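Local structure of type II secretion ATPase XpsE (Xanthomonas campestris, 2D28) at residues 5-10 / 37-42; 17-22 / 58-63; 22-27 / 46-51; 52-57 / 112-117; 92-97 / 116-121. The protein is the N-terminal domain of XpsE, an ATPase of the type II secretion system, and carries a fold of the GspE N-terminal kind. The protein carries 1 engineered substitution. One frame throughout, in Å; residues are numbered along the deposited sequence.

How the interactions relate
All five contacts are connected, interaction 5 through interaction 4 alone. Interactions 1, 2 and 3 tie together the helices and loops of the first 63 residues on one side of the chain's centre. Interaction 4, whose centre is about 5 Å from that of the chain, joins this helical part to the sheet-bearing part; Leu-40 CD1 of interaction 1 lies 3.6 Å from Tyr-114 CE2 of interaction 4. Thr-57 OG1 and Arg-19 NH1, 2.7 Å apart, connect interactions 4 and 2. Interaction 5 continues along helix 116-126 from interaction 4, sharing Asp-116 and Tyr-117, and its centre is about 23 Å from that of interaction 3.

Interaction 1 of 5, residues 5-10 / 37-42; sequences SAETRI and MGLLAL
The first turns of helices 6-16 and 39-45 approach each other most closely at Glu-7 and Leu-40, whose CA atoms are 7.3 Å apart. Between them the side chains of these two residues slide past each other in opposite directions, bringing Glu-7 CG within 3.8 Å of Leu-40 CD1. Leu-40 also meets Ile-10, which crosses it at about a right angle; the CG2 branch of Ile-10 lies 3.9 Å from Leu-40 CD1 and only slightly farther from CD2, so the isoleucine methyl faces both ends of the leucine fork. Glu-7 has CG anti to its own N (chi1 -179°) and stays extended beyond it, which carries the carboxylate across to the start of helix 39-45. There OE2 lies against Leu-39 CB at 3.6 Å. A water takes the N-H of Leu-39 at 2.7 Å and gives a weak bond to Glu-7 OE1, thus bridging the acid to the first turn of the second helix. The negative charge at that helix start is probably favourable. On the first helix, Ser-5 OG accepts from Thr-8 N at 3.0 Å, with an N-H...O angle of 163°. Tyr-114 touches Ile-10 and Leu-40 from the loop before helix 116-126, while helix 51-62 packs on Ile-10. The contact thus joins two helix starts within an all-helical subdomain, one of them with a serine N-cap.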
# COMPACT_ATOMS: atom_id res chain seq x y z
N SER A 5 15.19 -2.63 -7.56
CA SER A 5 13.91 -2.98 -6.86
C SER A 5 12.98 -1.75 -6.74
O SER A 5 13.49 -0.66 -6.72
CB SER A 5 14.17 -3.68 -5.48
OG SER A 5 14.19 -2.78 -4.41
N ALA A 6 11.66 -1.95 -6.68
CA ALA A 6 10.66 -0.89 -6.47
C ALA A 6 10.96 -0.21 -5.10
O ALA A 6 11.05 1.00 -5.00
CB ALA A 6 9.26 -1.44 -6.49
N GLU A 7 11.21 -1.00 -4.06
CA GLU A 7 11.61 -0.43 -2.77
C GLU A 7 12.86 0.47 -2.82
O GLU A 7 12.86 1.56 -2.21
CB GLU A 7 11.84 -1.55 -1.73
CG GLU A 7 12.23 -1.01 -0.37
CD GLU A 7 12.74 -2.12 0.56
OE1 GLU A 7 11.86 -2.84 1.08
OE2 GLU A 7 13.99 -2.23 0.74
N THR A 8 13.90 0.03 -3.52
CA THR A 8 15.11 0.82 -3.71
C THR A 8 14.84 2.15 -4.46
O THR A 8 15.36 3.18 -4.07
CB THR A 8 16.14 -0.00 -4.45
OG1 THR A 8 16.53 -1.11 -3.62
CG2 THR A 8 17.47 0.76 -4.69
N ARG A 9 13.97 2.11 -5.46
CA ARG A 9 13.72 3.30 -6.27
C ARG A 9 12.90 4.24 -5.42
O ARG A 9 12.98 5.46 -5.55
CB ARG A 9 12.94 2.90 -7.54
CG ARG A 9 13.79 2.12 -8.57
CD ARG A 9 13.39 2.60 -10.05
NE ARG A 9 12.31 1.78 -10.28
CZ ARG A 9 11.13 1.94 -10.85
NH1 ARG A 9 10.65 2.91 -11.62
NH2 ARG A 9 10.40 0.88 -10.63
N ILE A 10 12.03 3.69 -4.57
CA ILE A 10 11.19 4.51 -3.68
C ILE A 10 12.07 5.20 -2.59
O ILE A 10 11.92 6.39 -2.33
CB ILE A 10 10.03 3.69 -3.05
CG1 ILE A 10 9.01 3.36 -4.12
CG2 ILE A 10 9.35 4.47 -1.97
CD1 ILE A 10 8.02 2.25 -3.83
N MSE A 37 10.22 -6.72 9.36
CA MSE A 37 10.21 -5.34 8.93
C MSE A 37 11.08 -5.00 7.73
O MSE A 37 12.32 -4.96 7.79
CB MSE A 37 10.57 -4.44 10.10
CG MSE A 37 9.96 -3.08 9.98
SE MSE A 37 9.24 -2.54 11.64
CE MSE A 37 7.28 -2.62 11.19
N GLY A 38 10.38 -4.75 6.63
CA GLY A 38 11.00 -4.15 5.45
C GLY A 38 11.61 -2.79 5.77
O GLY A 38 11.33 -2.20 6.81
N LEU A 39 12.43 -2.28 4.87
CA LEU A 39 13.09 -1.00 5.10
C LEU A 39 12.05 0.10 5.19
O LEU A 39 12.07 0.91 6.14
CB LEU A 39 14.17 -0.70 4.03
CG LEU A 39 14.87 0.66 4.12
CD1 LEU A 39 15.40 0.91 5.56
CD2 LEU A 39 15.98 0.69 3.12
N LEU A 40 11.12 0.16 4.23
CA LEU A 40 10.19 1.27 4.22
C LEU A 40 9.21 1.21 5.43
O LEU A 40 8.86 2.21 6.03
CB LEU A 40 9.37 1.28 2.93
CG LEU A 40 10.17 1.73 1.70
CD1 LEU A 40 9.41 1.39 0.44
CD2 LEU A 40 10.42 3.25 1.78
N ALA A 41 8.78 0.01 5.74
CA ALA A 41 8.11 -0.33 7.05
C ALA A 41 8.85 0.19 8.25
O ALA A 41 8.25 0.82 9.08
CB ALA A 41 7.95 -1.90 7.15
N LEU A 42 10.16 -0.02 8.33
CA LEU A 42 10.93 0.37 9.50
C LEU A 42 10.99 1.90 9.60
O LEU A 42 10.78 2.45 10.68
CB LEU A 42 12.31 -0.20 9.45
CG LEU A 42 13.23 0.09 10.64
CD1 LEU A 42 12.62 -0.53 11.90
CD2 LEU A 42 14.60 -0.45 10.35
O HOH W 1 13.54 -3.84 2.98

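Interaction 2 of 5, residues 17-22 / 58-63; sequences RRRLKD and CAEVLG
Arg-19 and Glu-60 form an end-on, two-nitrogen salt bridge that fastens the loop after helix 6-16 to the last turns of helix 51-62. That loop begins with a Schellman motif at Arg-18, whose positive phi ends the preceding helix and turns the chain toward Arg-19. Among the charged bonds, Arg-19 NH2 reaches Glu-60 OE2 at 3.0 Å and is nearly straight, at 166°. It lies on the syn side of that oxygen, 31° out of the carboxylate plane, while the oxygen itself stays in the guanidinium plane. NH1 takes the other oxygen, OE1, also at 3.0 Å, but from above the carboxylate plane; its longer bond to OE2 is weak. The unequal approaches are consistent with the 41° between the two planes. Both side chains are extended and come from opposite directions, so their charged ends meet in the gap between widely separated backbones. NH1 has a further partner in Thr-57, a turn earlier on the same helix, and this additional bond helps fix the rotation of the guanidinium. Van der Waals contact is added by Arg-17. Its aliphatic chain folds over the guanidinium of Arg-19, with CG 3.6 Å above the plane and over its centre, and that same Arg-17 CG lies 4.3 Å from Glu-60 OE1.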
# COMPACT_ATOMS: atom_id res chain seq x y z
N ARG A 17 13.63 13.80 -3.12
CA ARG A 17 12.52 14.74 -2.82
C ARG A 17 12.60 15.40 -1.46
O ARG A 17 11.72 16.24 -1.08
CB ARG A 17 11.19 14.03 -2.99
CG ARG A 17 10.89 13.55 -4.41
CD ARG A 17 10.51 14.69 -5.30
NE ARG A 17 11.69 15.43 -5.71
CZ ARG A 17 11.66 16.57 -6.39
NH1 ARG A 17 12.79 17.15 -6.78
NH2 ARG A 17 10.49 17.13 -6.70
N ARG A 18 13.61 15.00 -0.70
CA ARG A 18 13.81 15.44 0.65
C ARG A 18 12.66 15.12 1.61
O ARG A 18 12.36 15.86 2.55
CB ARG A 18 14.11 16.92 0.65
CG ARG A 18 15.37 17.18 -0.18
CD ARG A 18 15.39 18.57 -0.67
NE ARG A 18 15.48 19.45 0.48
CZ ARG A 18 14.85 20.62 0.61
NH1 ARG A 18 14.08 21.13 -0.36
NH2 ARG A 18 15.03 21.31 1.74
N ARG A 19 12.03 13.98 1.37
CA ARG A 19 10.99 13.45 2.26
C ARG A 19 11.57 12.50 3.30
O ARG A 19 10.83 11.88 4.08
CB ARG A 19 9.97 12.70 1.41
CG ARG A 19 9.30 13.55 0.33
CD ARG A 19 8.46 12.77 -0.70
NE ARG A 19 8.01 13.63 -1.79
CZ ARG A 19 7.62 13.19 -2.99
NH1 ARG A 19 7.68 11.94 -3.31
NH2 ARG A 19 7.23 14.02 -3.90
N LEU A 20 12.90 12.32 3.22
CA LEU A 20 13.66 11.43 4.09
C LEU A 20 15.09 12.01 4.19
O LEU A 20 15.68 12.35 3.16
CB LEU A 20 13.75 10.03 3.48
CG LEU A 20 14.71 9.00 4.16
CD1 LEU A 20 14.20 8.64 5.51
CD2 LEU A 20 14.82 7.73 3.32
N LYS A 21 15.63 12.08 5.40
CA LYS A 21 17.00 12.56 5.62
C LYS A 21 17.96 11.43 5.57
O LYS A 21 17.69 10.33 6.09
CB LYS A 21 17.16 13.16 7.04
CG LYS A 21 16.14 14.17 7.45
CD LYS A 21 16.65 14.89 8.71
CE LYS A 21 15.54 15.31 9.66
NZ LYS A 21 15.93 15.04 11.09
N ASP A 22 19.15 11.71 5.02
CA ASP A 22 20.10 10.66 4.80
C ASP A 22 20.62 10.14 6.13
O ASP A 22 20.95 8.95 6.23
CB ASP A 22 21.22 11.10 3.86
CG ASP A 22 22.23 11.98 4.51
OD1 ASP A 22 21.86 13.00 5.16
OD2 ASP A 22 23.46 11.72 4.38
N CYS A 58 5.51 6.02 -3.48
CA CYS A 58 5.07 4.76 -4.07
C CYS A 58 4.31 5.05 -5.38
O CYS A 58 4.59 4.46 -6.41
CB CYS A 58 4.15 4.02 -3.09
SG CYS A 58 5.02 3.25 -1.76
N ALA A 59 3.42 6.02 -5.36
CA ALA A 59 2.64 6.33 -6.53
C ALA A 59 3.47 6.90 -7.67
O ALA A 59 3.29 6.47 -8.80
CB ALA A 59 1.55 7.29 -6.18
N GLU A 60 4.42 7.78 -7.37
CA GLU A 60 5.32 8.30 -8.38
C GLU A 60 6.11 7.22 -8.98
O GLU A 60 6.32 7.24 -10.15
CB GLU A 60 6.36 9.30 -7.87
CG GLU A 60 5.83 10.61 -7.41
CD GLU A 60 6.85 11.42 -6.56
OE1 GLU A 60 7.94 10.94 -6.09
OE2 GLU A 60 6.57 12.60 -6.41
N VAL A 61 6.68 6.34 -8.18
CA VAL A 61 7.66 5.43 -8.74
C VAL A 61 6.97 4.40 -9.58
O VAL A 61 7.52 3.94 -10.62
CB VAL A 61 8.54 4.76 -7.67
CG1 VAL A 61 9.26 3.60 -8.22
CG2 VAL A 61 9.52 5.79 -7.08
N LEU A 62 5.77 4.03 -9.16
CA LEU A 62 5.07 2.92 -9.81
C LEU A 62 4.04 3.42 -10.84
O LEU A 62 3.45 2.62 -11.55
CB LEU A 62 4.44 1.99 -8.77
CG LEU A 62 5.38 1.13 -7.93
CD1 LEU A 62 4.56 0.48 -6.81
CD2 LEU A 62 6.14 0.07 -8.76
N GLY A 63 3.83 4.74 -10.94
CA GLY A 63 2.89 5.29 -11.90
C GLY A 63 1.44 4.98 -11.58
O GLY A 63 0.62 4.92 -12.45

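Interaction 3 of 5, residues 22-27 / 46-51; sequences DTDLVR and LGLVSE. Engineered in segment 22-27: Val-26 (natural residue Leu).
Leu-48 inserts its forked end against Asp-24, and this is the close part of the contact between helix 22-27 and the loop that follows helix 39-45. The two CD methyls divide the work. CD1 lies 3.6 Å from the backbone O of Asp-24 and 3.7 Å from its CB, whereas CD2 is placed beside the carboxylate, 3.8 Å from CG. Leu-48 places CG beside its own backbone N (chi1 -48°), and from there the fork reaches the first helix. Beside this contact, a water gives one hydrogen to Asp-24 OD2 at 2.7 Å and the other to Leu-48 O at 2.6 Å, tying the helix to the loop through a polar link next to the apolar one. The outer side is looser and more exposed. Arg-27, bent at chi3 (15°), brings its guanidinium edge to the leucine fork, with Leu-48 CD2 3.8 Å from NH1, and Leu-46 CD2 is more distant still. NH1 also makes a salt bridge with Asp-24 OD1 at 3.4 Å, one turn back on the same helix, and this keeps the arginine beside the fork. Leu-43 supports Leu-48 from helix 39-45. The loop side begins with a Schellman motif at Gly-47 and leads to the Ser-50 N-cap of helix 51-62, a tight helix-to-helix connection docked against a short neighbouring helix.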
# COMPACT_ATOMS: atom_id res chain seq x y z
N ASP A 22 19.15 11.71 5.02
CA ASP A 22 20.10 10.66 4.80
C ASP A 22 20.62 10.14 6.13
O ASP A 22 20.95 8.95 6.23
CB ASP A 22 21.22 11.10 3.86
CG ASP A 22 22.23 11.98 4.51
OD1 ASP A 22 21.86 13.00 5.16
OD2 ASP A 22 23.46 11.72 4.38
N THR A 23 20.64 11.00 7.15
CA THR A 23 21.05 10.56 8.50
C THR A 23 20.06 9.58 9.08
O THR A 23 20.44 8.56 9.62
CB THR A 23 21.26 11.74 9.47
OG1 THR A 23 20.12 12.61 9.48
CG2 THR A 23 22.41 12.60 8.99
N ASP A 24 18.78 9.88 8.93
CA ASP A 24 17.75 8.95 9.35
C ASP A 24 17.80 7.60 8.63
O ASP A 24 17.51 6.51 9.21
CB ASP A 24 16.37 9.56 9.14
CG ASP A 24 16.07 10.72 10.08
OD1 ASP A 24 16.84 10.95 11.05
OD2 ASP A 24 15.09 11.46 9.89
N LEU A 25 18.10 7.64 7.34
CA LEU A 25 18.08 6.44 6.54
C LEU A 25 19.22 5.57 7.00
O LEU A 25 19.04 4.39 7.10
CB LEU A 25 18.24 6.74 5.06
CG LEU A 25 18.46 5.52 4.18
CD1 LEU A 25 17.34 4.44 4.37
CD2 LEU A 25 18.56 5.99 2.70
N VAL A 26 20.39 6.16 7.25
CA VAL A 26 21.56 5.36 7.70
C VAL A 26 21.28 4.71 9.06
O VAL A 26 21.62 3.55 9.27
CB VAL A 26 22.93 6.15 7.66
CG1 VAL A 26 22.83 7.55 8.22
CG2 VAL A 26 24.06 5.35 8.40
N ARG A 27 20.60 5.40 9.96
CA ARG A 27 20.23 4.77 11.24
C ARG A 27 19.27 3.59 11.04
O ARG A 27 19.44 2.53 11.65
CB ARG A 27 19.59 5.76 12.19
CG ARG A 27 20.44 6.95 12.66
CD ARG A 27 19.65 7.84 13.69
NE ARG A 27 18.49 7.07 14.14
CZ ARG A 27 17.20 7.39 13.98
NH1 ARG A 27 16.84 8.55 13.41
NH2 ARG A 27 16.26 6.55 14.41
N LEU A 46 9.78 4.01 12.70
CA LEU A 46 10.65 4.92 13.41
C LEU A 46 10.20 6.41 13.32
O LEU A 46 10.85 7.30 13.88
CB LEU A 46 12.07 4.77 12.93
CG LEU A 46 12.76 3.46 13.32
CD1 LEU A 46 14.02 3.25 12.52
CD2 LEU A 46 13.12 3.48 14.79
N GLY A 47 9.09 6.68 12.66
CA GLY A 47 8.61 8.04 12.46
C GLY A 47 9.42 8.91 11.47
O GLY A 47 9.35 10.16 11.48
N LEU A 48 10.15 8.27 10.58
CA LEU A 48 11.07 9.02 9.73
C LEU A 48 10.54 9.35 8.35
O LEU A 48 11.21 10.09 7.60
CB LEU A 48 12.40 8.26 9.60
CG LEU A 48 13.00 7.74 10.93
CD1 LEU A 48 14.25 6.90 10.64
CD2 LEU A 48 13.31 8.83 11.93
N VAL A 49 9.46 8.69 7.93
CA VAL A 49 8.80 9.00 6.65
C VAL A 49 7.33 9.06 6.98
O VAL A 49 6.77 8.15 7.56
CB VAL A 49 9.08 7.90 5.57
CG1 VAL A 49 8.23 8.06 4.31
CG2 VAL A 49 10.51 7.95 5.23
N SER A 50 6.68 10.16 6.65
CA SER A 50 5.23 10.26 6.86
C SER A 50 4.43 9.31 5.96
O SER A 50 4.89 8.94 4.86
CB SER A 50 4.72 11.70 6.64
OG SER A 50 4.67 12.05 5.24
N GLU A 51 3.24 8.93 6.43
CA GLU A 51 2.34 8.13 5.60
C GLU A 51 2.04 8.78 4.29
O GLU A 51 2.03 8.12 3.24
CB GLU A 51 1.03 7.87 6.32
CG GLU A 51 1.18 6.87 7.45
CD GLU A 51 -0.19 6.35 7.96
OE1 GLU A 51 -1.25 6.73 7.39
OE2 GLU A 51 -0.18 5.53 8.93
O HOH W 2 13.47 11.35 7.71

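Interaction 4 of 5, residues 52-57 / 112-117; sequences RDHAET and DPYDDY
Asp-112 OD1 is gripped by two side chains: it accepts a hydrogen bond from His-54 NE2 and forms a salt bridge with Arg-137 from helix 137-147. The bond from His-54 NE2 to Asp-112 OD1 is 2.8 Å long with an N-H...O angle of 157°, and it meets the oxygen nearly along its C-O axis. Imidazole and carboxylate are almost coplanar, 14° apart, although the oxygen is tilted somewhat out of the ring plane. His-54 reaches this place from helix 51-62 with CG anti to the backbone N, so that the ring stands out from the helix toward the turn. Beside it, the Tyr-114 ring presents its rim. CE2 of the tyrosine lies 3.5 Å from His-54 CE1, at the edge of each ring; the centroids are 5.8 Å apart and the planes are inclined at 38°, so neither ring covers the face of the other. Tyr-114 OH lies 3.2 Å from Asp-112 OD1. Asp-112 and Tyr-114 are brought together by a type I beta turn from Asp-112 to Asp-115, closed by the bond from Asp-115 N to Asp-112 O at 3.0 Å. Pro-113, also in this turn, packs on Cys-58 and Leu-62 of helix 51-62. The contact therefore joins the helical part of the chain to the turn between strand 105-110 and helix 116-126. With a carboxylate accepting from NE2, the rotation of the imidazole is likely to be restrained, and the nearby arginine probably favours the charged form of Asp-112.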
# COMPACT_ATOMS: atom_id res chain seq x y z
N ARG A 52 1.83 10.10 4.29
CA ARG A 52 1.61 10.81 3.07
C ARG A 52 2.76 10.72 2.06
O ARG A 52 2.54 10.44 0.87
CB ARG A 52 1.22 12.27 3.31
CG ARG A 52 0.95 13.00 2.01
CD ARG A 52 0.21 14.36 2.17
NE ARG A 52 -1.11 14.05 2.67
CZ ARG A 52 -2.12 13.64 1.89
NH1 ARG A 52 -3.25 13.35 2.46
NH2 ARG A 52 -2.01 13.51 0.60
N ASP A 53 3.99 10.92 2.52
CA ASP A 53 5.15 10.89 1.66
C ASP A 53 5.47 9.46 1.22
O ASP A 53 5.96 9.27 0.11
CB ASP A 53 6.39 11.41 2.36
CG ASP A 53 6.42 12.96 2.46
OD1 ASP A 53 5.79 13.64 1.66
OD2 ASP A 53 7.07 13.52 3.36
N HIS A 54 5.19 8.48 2.08
CA HIS A 54 5.25 7.07 1.68
C HIS A 54 4.33 6.81 0.49
O HIS A 54 4.79 6.38 -0.62
CB HIS A 54 4.98 6.12 2.84
CG HIS A 54 4.95 4.68 2.41
ND1 HIS A 54 5.23 4.31 1.12
CD2 HIS A 54 4.68 3.54 3.06
CE1 HIS A 54 5.12 2.99 1.00
NE2 HIS A 54 4.74 2.51 2.15
N ALA A 55 3.05 7.09 0.66
CA ALA A 55 2.03 6.92 -0.41
C ALA A 55 2.42 7.67 -1.67
O ALA A 55 2.40 7.13 -2.83
CB ALA A 55 0.63 7.41 0.08
N GLU A 56 2.74 8.96 -1.51
CA GLU A 56 3.15 9.77 -2.64
C GLU A 56 4.23 9.22 -3.53
O GLU A 56 4.12 9.19 -4.80
CB GLU A 56 3.65 11.14 -2.14
CG GLU A 56 3.93 12.12 -3.29
CD GLU A 56 2.73 12.98 -3.65
OE1 GLU A 56 1.60 12.67 -3.14
OE2 GLU A 56 2.93 13.98 -4.41
N THR A 57 5.29 8.78 -2.85
CA THR A 57 6.44 8.28 -3.52
C THR A 57 6.19 6.93 -4.19
O THR A 57 6.68 6.69 -5.28
CB THR A 57 7.60 8.24 -2.53
OG1 THR A 57 7.70 9.56 -1.96
CG2 THR A 57 8.93 8.02 -3.31
N ASP A 112 1.16 -0.50 0.37
CA ASP A 112 2.49 -0.93 -0.01
C ASP A 112 2.49 -1.60 -1.38
O ASP A 112 2.72 -2.79 -1.51
CB ASP A 112 3.09 -1.83 1.05
CG ASP A 112 3.19 -1.18 2.42
OD1 ASP A 112 3.49 0.05 2.54
OD2 ASP A 112 3.01 -1.85 3.45
N PRO A 113 2.31 -0.82 -2.43
CA PRO A 113 2.21 -1.38 -3.80
C PRO A 113 3.48 -1.94 -4.42
O PRO A 113 3.37 -2.54 -5.49
CB PRO A 113 1.66 -0.21 -4.59
CG PRO A 113 2.21 0.97 -3.90
CD PRO A 113 2.12 0.63 -2.43
N TYR A 114 4.61 -1.76 -3.76
CA TYR A 114 5.87 -2.40 -4.10
C TYR A 114 5.98 -3.86 -3.59
O TYR A 114 6.96 -4.50 -3.88
CB TYR A 114 7.02 -1.60 -3.49
CG TYR A 114 6.95 -1.42 -2.02
CD1 TYR A 114 7.45 -2.37 -1.15
CD2 TYR A 114 6.32 -0.28 -1.48
CE1 TYR A 114 7.35 -2.17 0.23
CE2 TYR A 114 6.20 -0.08 -0.16
CZ TYR A 114 6.69 -1.02 0.70
OH TYR A 114 6.50 -0.81 2.03
N ASP A 115 4.99 -4.34 -2.80
CA ASP A 115 5.10 -5.63 -2.14
C ASP A 115 4.46 -6.70 -3.03
O ASP A 115 3.26 -6.95 -2.97
CB ASP A 115 4.46 -5.55 -0.74
CG ASP A 115 4.67 -6.81 0.06
OD1 ASP A 115 4.99 -7.87 -0.55
OD2 ASP A 115 4.46 -6.76 1.28
N ASP A 116 5.29 -7.24 -3.92
CA ASP A 116 4.85 -8.18 -4.89
C ASP A 116 4.33 -9.50 -4.23
O ASP A 116 3.46 -10.13 -4.77
CB ASP A 116 5.95 -8.45 -5.93
CG ASP A 116 7.18 -9.01 -5.34
OD1 ASP A 116 7.95 -8.21 -4.76
OD2 ASP A 116 7.46 -10.25 -5.41
N TYR A 117 4.82 -9.82 -3.03
CA TYR A 117 4.29 -11.00 -2.29
C TYR A 117 2.82 -10.82 -1.94
O TYR A 117 1.97 -11.66 -2.23
CB TYR A 117 5.13 -11.22 -0.99
CG TYR A 117 4.60 -12.34 -0.15
CD1 TYR A 117 4.94 -13.69 -0.43
CD2 TYR A 117 3.60 -12.11 0.77
CE1 TYR A 117 4.37 -14.74 0.33
CE2 TYR A 117 3.05 -13.13 1.51
CZ TYR A 117 3.43 -14.46 1.27
OH TYR A 117 2.81 -15.46 2.00

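Interaction 5 of 5, residues 92-97 / 116-121; sequences KQFHLC and DYAIDA
The turn from helix 88-94 into strand 96-102 packs on the first turns of helix 116-126 through Phe-94, which meets Ala-118 and Tyr-117. The closest approach is between Phe-94 CD1 and Ala-118 CB, 3.6 Å apart, and CE1 of the same ring is only a little farther from that methyl. CG of Phe-94 stands beside its backbone N (chi1 -74°), which directs the ring toward helix 116-126, where the CA atoms of Phe-94 and Ala-118 come within 6.9 Å. Farther along the ring, CZ lies 4.1 Å from Tyr-117 CE2. The phenylalanine atom is near the plane of the tyrosine ring, at its edge, and the two side chains pass at a slant, without a stack. Strands 96-102 and 105-110, antiparallel neighbours in a mixed three-stranded sheet, are followed by this helix, so the contact closes a helix-strand-strand-helix path in the MshEN region. Here the chain turns at His-95, whose positive phi ends helix 88-94, and Leu-96 opens the strand with CD2 4.5 Å from Ala-118 CB. Phe-90 meets the Phe-94 ring from the same helix and also touches Leu-96 and Ala-121.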
# COMPACT_ATOMS: atom_id res chain seq x y z
N LYS A 92 -6.18 -6.40 7.23
CA LYS A 92 -5.52 -5.65 8.28
C LYS A 92 -4.03 -5.88 8.31
O LYS A 92 -3.26 -4.91 8.44
CB LYS A 92 -6.16 -5.85 9.65
CG LYS A 92 -7.56 -5.46 9.75
CD LYS A 92 -8.15 -5.77 11.20
CE LYS A 92 -9.57 -5.45 11.18
NZ LYS A 92 -9.96 -4.46 12.23
N GLN A 93 -3.57 -7.11 8.19
CA GLN A 93 -2.15 -7.37 8.19
C GLN A 93 -1.44 -6.71 7.02
O GLN A 93 -0.31 -6.22 7.17
CB GLN A 93 -1.87 -8.90 8.08
CG GLN A 93 -0.45 -9.19 8.01
CD GLN A 93 -0.11 -10.61 7.54
OE1 GLN A 93 -0.97 -11.49 7.52
NE2 GLN A 93 1.13 -10.83 7.18
N PHE A 94 -2.04 -6.77 5.84
CA PHE A 94 -1.33 -6.26 4.64
C PHE A 94 -1.65 -4.78 4.32
O PHE A 94 -1.00 -4.15 3.39
CB PHE A 94 -1.62 -7.19 3.46
CG PHE A 94 -0.87 -8.51 3.57
CD1 PHE A 94 0.52 -8.58 3.26
CD2 PHE A 94 -1.49 -9.61 4.08
CE1 PHE A 94 1.20 -9.79 3.40
CE2 PHE A 94 -0.77 -10.82 4.27
CZ PHE A 94 0.57 -10.90 3.91
N HIS A 95 -2.66 -4.24 5.03
CA HIS A 95 -3.16 -2.86 4.89
C HIS A 95 -3.58 -2.63 3.46
O HIS A 95 -2.99 -1.81 2.73
CB HIS A 95 -2.10 -1.81 5.27
CG HIS A 95 -1.52 -2.02 6.64
ND1 HIS A 95 -2.14 -1.56 7.79
CD2 HIS A 95 -0.48 -2.78 7.05
CE1 HIS A 95 -1.43 -1.97 8.85
NE2 HIS A 95 -0.42 -2.70 8.42
N LEU A 96 -4.55 -3.41 2.99
CA LEU A 96 -5.07 -3.18 1.65
C LEU A 96 -6.55 -3.61 1.73
O LEU A 96 -6.97 -4.28 2.70
CB LEU A 96 -4.33 -4.05 0.66
CG LEU A 96 -4.05 -5.51 0.97
CD1 LEU A 96 -5.25 -6.38 0.66
CD2 LEU A 96 -2.89 -6.04 0.12
N CYS A 97 -7.35 -3.19 0.79
CA CYS A 97 -8.81 -3.27 0.88
C CYS A 97 -9.50 -3.23 -0.49
O CYS A 97 -9.29 -2.30 -1.24
CB CYS A 97 -9.34 -2.10 1.73
SG CYS A 97 -11.11 -2.41 2.19
N ASP A 116 5.29 -7.24 -3.92
CA ASP A 116 4.85 -8.18 -4.89
C ASP A 116 4.33 -9.50 -4.23
O ASP A 116 3.46 -10.13 -4.77
CB ASP A 116 5.95 -8.45 -5.93
CG ASP A 116 7.18 -9.01 -5.34
OD1 ASP A 116 7.95 -8.21 -4.76
OD2 ASP A 116 7.46 -10.25 -5.41
N TYR A 117 4.82 -9.82 -3.03
CA TYR A 117 4.29 -11.00 -2.29
C TYR A 117 2.82 -10.82 -1.94
O TYR A 117 1.97 -11.66 -2.23
CB TYR A 117 5.13 -11.22 -0.99
CG TYR A 117 4.60 -12.34 -0.15
CD1 TYR A 117 4.94 -13.69 -0.43
CD2 TYR A 117 3.60 -12.11 0.77
CE1 TYR A 117 4.37 -14.74 0.33
CE2 TYR A 117 3.05 -13.13 1.51
CZ TYR A 117 3.43 -14.46 1.27
OH TYR A 117 2.81 -15.46 2.00
N ALA A 118 2.48 -9.66 -1.40
CA ALA A 118 1.12 -9.38 -1.05
C ALA A 118 0.19 -9.31 -2.24
O ALA A 118 -0.91 -9.84 -2.20
CB ALA A 118 1.06 -8.08 -0.25
N ILE A 119 0.64 -8.62 -3.29
CA ILE A 119 -0.17 -8.49 -4.46
C ILE A 119 -0.40 -9.85 -5.10
O ILE A 119 -1.50 -10.07 -5.54
CB ILE A 119 0.53 -7.53 -5.50
CG1 ILE A 119 0.46 -6.10 -5.00
CG2 ILE A 119 0.01 -7.70 -6.98
CD1 ILE A 119 1.51 -5.21 -5.55
N ASP A 120 0.67 -10.65 -5.26
CA ASP A 120 0.51 -11.99 -5.84
C ASP A 120 -0.40 -12.88 -4.97
O ASP A 120 -1.21 -13.64 -5.49
CB ASP A 120 1.87 -12.61 -6.16
CG ASP A 120 2.54 -11.95 -7.33
OD1 ASP A 120 1.92 -11.04 -7.97
OD2 ASP A 120 3.75 -12.18 -7.57
N ALA A 121 -0.35 -12.72 -3.65
CA ALA A 121 -1.32 -13.37 -2.73
C ALA A 121 -2.77 -12.99 -3.03
O ALA A 121 -3.68 -13.88 -3.13
CB ALA A 121 -0.94 -13.07 -1.27